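Local coordinates for protein ATP-dependent zinc metalloprotease FtsH (Thermotoga maritima, PDB 4M8A) that probably acts as a processive, ATP-dependent zinc metalloprotease that degrades cytoplasmic and membrane proteins, of which this chain is the periplasmic domain, at residues Y9-E17 / L57-I66; V27-R35 / E45-N53. One frame throughout, in Å; residues are numbered along the deposited sequence. Where two conformers were deposited one is given.

Contact 1: residues Y9-E17 / L57-I66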
loop_
_atom_site.group_PDB
_atom_site.type_symbol
_atom_site.label_atom_id
_atom_site.label_comp_id
_atom_site.label_asym_id
_atom_site.label_seq_id
_atom_site.Cartn_x
_atom_site.Cartn_y
_atom_site.Cartn_z
ATOM N N TYR B 9 5.305 1.729 21.799
ATOM C CA TYR B 9 4.878 2.126 20.468
ATOM C C TYR B 9 5.898 1.691 19.410
ATOM O O TYR B 9 5.529 1.173 18.355
ATOM C CB TYR B 9 4.566 3.634 20.393
ATOM C CG TYR B 9 3.982 4.007 19.053
ATOM C CD1 TYR B 9 2.678 3.651 18.718
ATOM C CD2 TYR B 9 4.741 4.668 18.106
ATOM C CE1 TYR B 9 2.151 3.965 17.487
ATOM C CE2 TYR B 9 4.208 4.987 16.856
ATOM C CZ TYR B 9 2.916 4.628 16.559
ATOM O OH TYR B 9 2.370 4.911 15.325
ATOM N N THR B 10 7.185 1.869 19.693
ATOM C CA THR B 10 8.210 1.461 18.735
ATOM C C THR B 10 8.137 -0.033 18.429
ATOM O O THR B 10 8.203 -0.441 17.266
ATOM C CB THR B 10 9.602 1.818 19.255
ATOM O OG1 THR B 10 9.638 3.222 19.498
ATOM C CG2 THR B 10 10.674 1.482 18.229
ATOM N N SER B 11 7.981 -0.843 19.471
ATOM C CA SER B 11 7.906 -2.288 19.293
ATOM C C SER B 11 6.635 -2.686 18.540
ATOM O O SER B 11 6.653 -3.632 17.753
ATOM C CB SER B 11 8.001 -3.020 20.632
ATOM O OG SER B 11 9.319 -2.961 21.172
ATOM N N PHE B 12 5.553 -1.947 18.764
ATOM C CA PHE B 12 4.304 -2.155 18.037
ATOM C C PHE B 12 4.511 -1.918 16.547
ATOM O O PHE B 12 4.127 -2.747 15.721
ATOM C CB PHE B 12 3.221 -1.213 18.573
ATOM C CG PHE B 12 2.028 -1.064 17.663
ATOM C CD1 PHE B 12 1.210 -2.147 17.372
ATOM C CD2 PHE B 12 1.718 0.173 17.113
ATOM C CE1 PHE B 12 0.111 -2.002 16.529
ATOM C CE2 PHE B 12 0.621 0.329 16.280
ATOM C CZ PHE B 12 -0.190 -0.759 15.988
ATOM N N VAL B 13 5.115 -0.783 16.202
ATOM C CA VAL B 13 5.409 -0.489 14.802
ATOM C C VAL B 13 6.296 -1.578 14.200
ATOM O O VAL B 13 6.053 -2.018 13.070
ATOM C CB VAL B 13 6.021 0.921 14.630
ATOM C CG1 VAL B 13 6.474 1.139 13.215
ATOM C CG2 VAL B 13 5.006 1.984 15.043
ATOM N N GLN B 14 7.291 -2.023 14.981
ATOM C CA GLN B 14 8.197 -3.135 14.633
ATOM C C GLN B 14 7.441 -4.415 14.258
ATOM O O GLN B 14 7.824 -5.144 13.335
ATOM C CB GLN B 14 9.154 -3.444 15.804
ATOM C CG GLN B 14 10.482 -2.677 15.804
ATOM C CD GLN B 14 11.295 -2.795 17.105
ATOM O OE1 GLN B 14 10.925 -3.506 18.042
ATOM N NE2 GLN B 14 12.412 -2.079 17.155
ATOM N N MET B 15 6.370 -4.683 14.994
ATOM C CA MET B 15 5.524 -5.857 14.769
ATOM C C MET B 15 4.657 -5.720 13.528
ATOM O O MET B 15 4.471 -6.679 12.773
ATOM C CB MET B 15 4.650 -6.124 15.990
ATOM C CG MET B 15 5.437 -6.689 17.129
ATOM S SD MET B 15 4.433 -6.845 18.599
ATOM C CE MET B 15 3.066 -7.796 17.972
ATOM N N VAL B 16 4.126 -4.525 13.321
ATOM C CA VAL B 16 3.347 -4.253 12.126
ATOM C C VAL B 16 4.208 -4.421 10.867
ATOM O O VAL B 16 3.774 -5.041 9.884
ATOM C CB VAL B 16 2.715 -2.848 12.196
ATOM C CG1 VAL B 16 2.047 -2.488 10.874
ATOM C CG2 VAL B 16 1.709 -2.788 13.340
ATOM N N GLU B 17 5.436 -3.909 10.917
ATOM C CA GLU B 17 6.319 -3.875 9.750
ATOM C C GLU B 17 6.982 -5.204 9.436
ATOM O O GLU B 17 7.502 -5.385 8.331
ATOM C CB GLU B 17 7.408 -2.812 9.929
ATOM C CG GLU B 17 6.886 -1.405 10.047
ATOM C CD GLU B 17 7.995 -0.375 10.193
ATOM O OE1 GLU B 17 9.132 -0.743 10.577
ATOM O OE2 GLU B 17 7.729 0.814 9.923
ATOM N N LEU B 57 -1.024 5.784 9.789
ATOM C CA LEU B 57 -0.899 4.513 10.500
ATOM C C LEU B 57 -2.116 3.642 10.238
ATOM O O LEU B 57 -2.002 2.452 9.952
ATOM C CB LEU B 57 -0.759 4.737 12.002
ATOM C CG LEU B 57 -0.869 3.474 12.873
ATOM C CD1 LEU B 57 0.323 2.523 12.678
ATOM C CD2 LEU B 57 -1.033 3.839 14.352
ATOM N N ILE B 58 -3.288 4.250 10.333
ATOM C CA ILE B 58 -4.529 3.498 10.175
ATOM C C ILE B 58 -4.671 2.904 8.779
ATOM O O ILE B 58 -5.001 1.732 8.634
ATOM C CB ILE B 58 -5.753 4.358 10.573
ATOM C CG1 ILE B 58 -5.665 4.646 12.079
ATOM C CG2 ILE B 58 -7.052 3.640 10.240
ATOM C CD1 ILE B 58 -6.566 5.767 12.589
ATOM N N GLU B 59 -4.412 3.682 7.744
ATOM C CA GLU B 59 -4.594 3.105 6.425
ATOM C C GLU B 59 -3.502 2.078 6.128
ATOM O O GLU B 59 -3.749 1.113 5.408
ATOM C CB GLU B 59 -4.742 4.180 5.342
ATOM C CG GLU B 59 -5.942 5.122 5.550
ATOM C CD GLU B 59 -7.310 4.426 5.549
ATOM O OE1 GLU B 59 -7.495 3.412 4.836
ATOM O OE2 GLU B 59 -8.221 4.923 6.247
ATOM N N LYS B 60 -2.322 2.254 6.727
ATOM C CA LYS B 60 -1.263 1.241 6.656
ATOM C C LYS B 60 -1.691 -0.099 7.267
ATOM O O LYS B 60 -1.492 -1.162 6.666
ATOM C CB LYS B 60 0.004 1.735 7.358
ATOM C CG LYS B 60 1.132 0.704 7.461
ATOM C CD LYS B 60 2.331 1.299 8.203
ATOM C CE LYS B 60 3.350 0.241 8.602
ATOM N NZ LYS B 60 4.554 0.846 9.253
ATOM N N LEU B 61 -2.250 -0.060 8.474
ATOM C CA LEU B 61 -2.805 -1.256 9.078
ATOM C C LEU B 61 -3.859 -1.881 8.171
ATOM O O LEU B 61 -3.826 -3.088 7.916
ATOM C CB LEU B 61 -3.437 -0.910 10.425
ATOM C CG LEU B 61 -2.490 -0.415 11.528
ATOM C CD1 LEU B 61 -3.307 0.026 12.728
ATOM C CD2 LEU B 61 -1.471 -1.474 11.916
ATOM N N VAL B 62 -4.792 -1.070 7.677
ATOM C CA VAL B 62 -5.858 -1.609 6.831
ATOM C C VAL B 62 -5.314 -2.245 5.546
ATOM O O VAL B 62 -5.756 -3.327 5.123
ATOM C CB VAL B 62 -6.925 -0.526 6.501
ATOM C CG1 VAL B 62 -7.928 -1.039 5.457
ATOM C CG2 VAL B 62 -7.641 -0.093 7.767
ATOM N N SER B 63 -4.340 -1.586 4.929
ATOM C CA SER B 63 -3.774 -2.063 3.671
ATOM C C SER B 63 -3.064 -3.407 3.861
ATOM O O SER B 63 -2.970 -4.190 2.926
ATOM C CB SER B 63 -2.804 -1.021 3.107
ATOM O OG SER B 63 -1.587 -1.007 3.837
ATOM N N LYS B 64 -2.599 -3.679 5.084
ATOM C CA LYS B 64 -1.955 -4.951 5.408
ATOM C C LYS B 64 -2.966 -6.037 5.725
ATOM O O LYS B 64 -2.608 -7.203 5.895
ATOM C CB LYS B 64 -0.996 -4.781 6.587
ATOM C CG LYS B 64 0.208 -3.920 6.251
ATOM C CD LYS B 64 1.131 -3.823 7.436
ATOM C CE LYS B 64 1.497 -5.216 7.918
ATOM N NZ LYS B 64 2.286 -5.972 6.903
ATOM N N GLY B 65 -4.233 -5.654 5.790
ATOM C CA GLY B 65 -5.291 -6.594 6.103
ATOM C C GLY B 65 -5.454 -6.820 7.590
ATOM O O GLY B 65 -6.211 -7.700 7.997
ATOM N N ILE B 66 -4.760 -6.013 8.402
ATOM C CA ILE B 66 -4.905 -6.077 9.859
ATOM C C ILE B 66 -6.285 -5.544 10.208
ATOM O O ILE B 66 -6.737 -4.554 9.635
ATOM C CB ILE B 66 -3.793 -5.281 10.573
ATOM C CG1 ILE B 66 -2.434 -5.947 10.305
ATOM C CG2 ILE B 66 -4.084 -5.151 12.083
ATOM C CD1 ILE B 66 -1.245 -5.089 10.651
#
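V16 projects from helix 9-17 into the angle between L61, K60 and K64. Both its methyls touch L61 CD2, CG2 at 3.7 Å, the two side chains crossing at about a right angle; CG1 also lies against the aliphatic part of K60, 3.8 Å from its CE, and against CD of K64. The same V16 CG2 covers one face of the F12 ring, off-centre toward the rim, and the ring in turn meets L57 CD1 and L61 CD2 obliquely. Y9 and L57 approach from opposite directions, with L57 CD2 near the plane of the phenol at its edge, 3.7 Å from Y9 OH. With CG anti to the backbone N (chi1 174°) and every later torsion extended, K60 reaches across at full length; its NZ makes a salt bridge to OE2 of E17, 3.2 Å away, in which the hydrogen bond is weak. Were K60 an alanine, the E17 carboxylate would probably lose its charged mate across the contact, and V16 CG1 part of its cover. The two helices of the FtsH periplasmic domain thus pack together, F12 touching V26 and L61 touching V68 of the sheet, while V62 of the second subunit packs on Y9 and V13. With the axes 11.6 Å apart at 34°, V16, L57, L61 and F12 fill the gap as an apolar layer, and the K60 ammonium pairs with E17 at its more exposed edge.

Contact 2: residues V27-R35 / E45-N53; sequences VIRDDGVLR and EVDAPWAVN
V33, which meets E45 across the strands, follows a type I turn from R29 to G32 in which the flat R29 guanidinium has the D31 carboxylate at its edge; the R35 guanidinium also lies edge to edge with it, R35 NH2 by R29 NH1. R29 grips D31 side-on with two nitrogens: NH2 gives OD2 a 2.9 Å bond lying in the guanidinium plane, and NE reaches OD1. OD1 also accepts from V33 N, which arrives from the face of the carboxylate opposite R29 NE, so that an Asx turn and a salt bridge together hold the D31 carboxylate within the turn. In the other segment the W50 ring has A48 CA over one face, toward the rim, and Y9 meets it edge-to-face.

The hairpin strands pair through L34 and V46, an antiparallel hydrogen-bonded pair: L34 N to V46 O and V46 N to L34 O are both 2.8 Å, the second in the carbonyl plane. On the face bearing V33 and D47, V33 CG1, anti to the backbone N (chi1 172°), crosses E45 CG at 3.5 Å. L34 points to the opposite face, where its CD1 lies 4.0 Å from A51 CB.

Beyond the V33–D47 pair, the carbonyl O of G32 takes the A48 N-H at 3.0 Å, nearly along the C=O axis. A CB on G32 would come within 3.2 Å of P49 CA, and at these backbone angles (phi 84°) would also be jammed against the carbonyl O of D31. V52 CG1 packs over G32 CA and 3.7 Å from I28 CG2. D47 makes a salt bridge to R72 of the second subunit. Within the chain, L34 and V46 touch F12 of helix 9-17, A48 touches Y9, and I28 packs against V68 of strand 67-71, the neighbour of strand 23-29 in the mixed sheet.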
loop_
_atom_site.group_PDB
_atom_site.type_symbol
_atom_site.label_atom_id
_atom_site.label_comp_id
_atom_site.label_asym_id
_atom_site.label_seq_id
_atom_site.Cartn_x
_atom_site.Cartn_y
_atom_site.Cartn_z
ATOM N N VAL B 27 -7.152 -2.829 18.218
ATOM C CA VAL B 27 -8.346 -2.157 18.713
ATOM C C VAL B 27 -7.897 -0.780 19.198
ATOM O O VAL B 27 -7.037 -0.665 20.079
ATOM C CB VAL B 27 -9.046 -2.943 19.860
ATOM C CG1 VAL B 27 -10.232 -2.152 20.434
ATOM C CG2 VAL B 27 -9.489 -4.317 19.373
ATOM N N ILE B 28 -8.457 0.256 18.591
ATOM C CA ILE B 28 -8.107 1.633 18.911
ATOM C C ILE B 28 -9.154 2.153 19.899
ATOM O O ILE B 28 -10.283 2.511 19.530
ATOM C CB ILE B 28 -8.036 2.507 17.648
ATOM C CG1 ILE B 28 -7.045 1.910 16.635
ATOM C CG2 ILE B 28 -7.616 3.935 18.003
ATOM C CD1 ILE B 28 -6.942 2.722 15.320
ATOM N N ARG B 29 -8.791 2.141 21.170
ATOM C CA ARG B 29 -9.723 2.528 22.214
ATOM C C ARG B 29 -9.826 4.037 22.312
ATOM O O ARG B 29 -8.847 4.765 22.082
ATOM C CB ARG B 29 -9.240 1.983 23.554
ATOM C CG ARG B 29 -9.239 0.459 23.656
ATOM C CD ARG B 29 -8.531 -0.029 24.922
ATOM N NE ARG B 29 -9.007 0.679 26.106
ATOM C CZ ARG B 29 -10.027 0.281 26.853
ATOM N NH1 ARG B 29 -10.668 -0.841 26.548
ATOM N NH2 ARG B 29 -10.386 0.995 27.910
ATOM N N ASP B 30 -10.996 4.520 22.706
ATOM C CA ASP B 30 -11.150 5.959 22.853
ATOM C C ASP B 30 -10.295 6.555 23.978
ATOM O O ASP B 30 -10.091 7.767 24.006
ATOM C CB ASP B 30 -12.620 6.378 22.941
ATOM C CG ASP B 30 -13.231 6.127 24.295
ATOM O OD1 ASP B 30 -12.706 5.310 25.071
ATOM O OD2 ASP B 30 -14.271 6.760 24.586
ATOM N N ASP B 31 -9.773 5.713 24.883
ATOM C CA ASP B 31 -8.861 6.211 25.918
ATOM C C ASP B 31 -7.392 6.292 25.483
ATOM O O ASP B 31 -6.503 6.542 26.298
ATOM C CB ASP B 31 -9.012 5.453 27.251
ATOM C CG ASP B 31 -8.555 4.006 27.186
ATOM O OD1 ASP B 31 -8.078 3.552 26.125
ATOM O OD2 ASP B 31 -8.663 3.322 28.234
ATOM N N GLY B 32 -7.130 6.084 24.199
ATOM C CA GLY B 32 -5.771 6.237 23.697
ATOM C C GLY B 32 -4.879 5.021 23.879
ATOM O O GLY B 32 -3.677 5.081 23.639
ATOM N N VAL B 33 -5.455 3.918 24.335
ATOM C CA VAL B 33 -4.724 2.666 24.413
ATOM C C VAL B 33 -5.062 1.829 23.196
ATOM O O VAL B 33 -6.217 1.757 22.784
ATOM C CB VAL B 33 -5.109 1.901 25.688
ATOM C CG1 VAL B 33 -4.511 0.489 25.690
ATOM C CG2 VAL B 33 -4.691 2.689 26.920
ATOM N N LEU B 34 -4.042 1.224 22.594
ATOM C CA LEU B 34 -4.265 0.268 21.531
ATOM C C LEU B 34 -4.134 -1.116 22.109
ATOM O O LEU B 34 -3.172 -1.412 22.805
ATOM C CB LEU B 34 -3.207 0.410 20.431
ATOM C CG LEU B 34 -2.877 1.803 19.906
ATOM C CD1 LEU B 34 -1.791 1.708 18.858
ATOM C CD2 LEU B 34 -4.109 2.493 19.349
ATOM N N ARG B 35 -5.104 -1.978 21.843
ATOM C CA ARG B 35 -4.944 -3.375 22.194
ATOM C C ARG B 35 -4.593 -4.118 20.924
ATOM O O ARG B 35 -5.312 -4.047 19.919
ATOM C CB ARG B 35 -6.212 -3.934 22.822
ATOM C CG ARG B 35 -6.430 -3.482 24.246
ATOM C CD ARG B 35 -7.454 -4.366 24.902
ATOM N NE ARG B 35 -8.738 -3.697 25.019
ATOM C CZ ARG B 35 -9.784 -3.937 24.241
ATOM N NH1 ARG B 35 -9.719 -4.846 23.269
ATOM N NH2 ARG B 35 -10.903 -3.270 24.452
ATOM N N GLU B 45 -0.860 -4.309 25.213
ATOM C CA GLU B 45 -1.421 -2.993 25.439
ATOM C C GLU B 45 -0.376 -1.930 25.109
ATOM O O GLU B 45 0.737 -1.947 25.645
ATOM C CB GLU B 45 -1.888 -2.886 26.900
ATOM C CG GLU B 45 -2.220 -1.499 27.374
ATOM C CD GLU B 45 -2.757 -1.484 28.798
ATOM O OE1 GLU B 45 -3.400 -2.477 29.216
ATOM O OE2 GLU B 45 -2.526 -0.477 29.499
ATOM N N VAL B 46 -0.741 -1.015 24.217
ATOM C CA VAL B 46 0.152 0.050 23.798
ATOM C C VAL B 46 -0.482 1.390 24.173
ATOM O O VAL B 46 -1.546 1.760 23.655
ATOM C CB VAL B 46 0.395 0.031 22.268
ATOM C CG1 VAL B 46 1.402 1.122 21.879
ATOM C CG2 VAL B 46 0.871 -1.337 21.808
ATOM N N ASP B 47 0.173 2.127 25.063
ATOM C CA ASP B 47 -0.326 3.436 25.472
ATOM C C ASP B 47 0.158 4.454 24.452
ATOM O O ASP B 47 1.332 4.827 24.452
ATOM C CB ASP B 47 0.185 3.772 26.877
ATOM C CG ASP B 47 -0.451 5.033 27.459
ATOM O OD1 ASP B 47 -0.919 5.909 26.690
ATOM O OD2 ASP B 47 -0.475 5.152 28.701
ATOM N N ALA B 48 -0.732 4.879 23.560
ATOM C CA ALA B 48 -0.329 5.714 22.423
ATOM C C ALA B 48 -1.470 6.615 21.965
ATOM O O ALA B 48 -2.054 6.378 20.906
ATOM C CB ALA B 48 0.148 4.843 21.253
ATOM N N PRO B 49 -1.781 7.664 22.750
ATOM C CA PRO B 49 -2.909 8.539 22.401
ATOM C C PRO B 49 -2.749 9.241 21.047
ATOM O O PRO B 49 -3.756 9.636 20.459
ATOM C CB PRO B 49 -2.924 9.575 23.531
ATOM C CG PRO B 49 -2.222 8.908 24.679
ATOM C CD PRO B 49 -1.212 7.984 24.072
ATOM N N TRP B 50 -1.515 9.378 20.565
ATOM C CA TRP B 50 -1.246 10.026 19.280
ATOM C C TRP B 50 -1.697 9.186 18.092
ATOM O O TRP B 50 -1.897 9.706 17.005
ATOM C CB TRP B 50 0.246 10.327 19.130
ATOM C CG TRP B 50 1.124 9.135 19.391
ATOM C CD1 TRP B 50 1.549 8.212 18.482
ATOM C CD2 TRP B 50 1.691 8.751 20.649
ATOM N NE1 TRP B 50 2.344 7.271 19.095
ATOM C CE2 TRP B 50 2.447 7.579 20.429
ATOM C CE3 TRP B 50 1.619 9.272 21.946
ATOM C CZ2 TRP B 50 3.137 6.923 21.455
ATOM C CZ3 TRP B 50 2.312 8.624 22.969
ATOM C CH2 TRP B 50 3.060 7.465 22.714
ATOM N N ALA B 51 -1.844 7.883 18.302
ATOM C CA ALA B 51 -2.109 6.976 17.203
ATOM C C ALA B 51 -3.553 7.035 16.724
ATOM O O ALA B 51 -3.835 6.685 15.590
ATOM C CB ALA B 51 -1.760 5.559 17.624
ATOM N N VAL B 52 -4.462 7.475 17.585
ATOM C CA VAL B 52 -5.885 7.266 17.342
ATOM C C VAL B 52 -6.434 8.095 16.202
ATOM O O VAL B 52 -7.520 7.810 15.693
ATOM C CB VAL B 52 -6.717 7.532 18.605
ATOM C CG1 VAL B 52 -6.103 6.791 19.800
ATOM C CG2 VAL B 52 -6.823 9.034 18.864
ATOM N N ASN B 53 -5.700 9.127 15.806
ATOM C CA ASN B 53 -6.109 9.952 14.676
ATOM C C ASN B 53 -5.030 10.038 13.610
ATOM O O ASN B 53 -5.058 10.931 12.761
ATOM C CB ASN B 53 -6.477 11.357 15.151
ATOM C CG ASN B 53 -5.409 11.970 16.042
ATOM O OD1 ASN B 53 -4.225 11.643 15.933
ATOM N ND2 ASN B 53 -5.825 12.854 16.938
#

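Both contacts are largely buried, with centres 13 Å apart, but they bind different layers of the domain. Contact 1 joins two helices over the sheet mainly by apolar side chains, with its one ion pair at the more exposed edge. Contact 2 combines backbone bonds of the strand pair and the turn leading out of it with apolar packing, and its R29–D31 salt bridge lies within one segment. They share a seam: F12 CE2 meets L34 CD1 at 3.8 Å, L57 CD2 meets A51 CB, and Y9 packs on A48. Each also touches the second subunit of the six, contact 1 through packing on Y9 and V13 and hydrogen bonds of T10, contact 2 through D47 and D31 with R72.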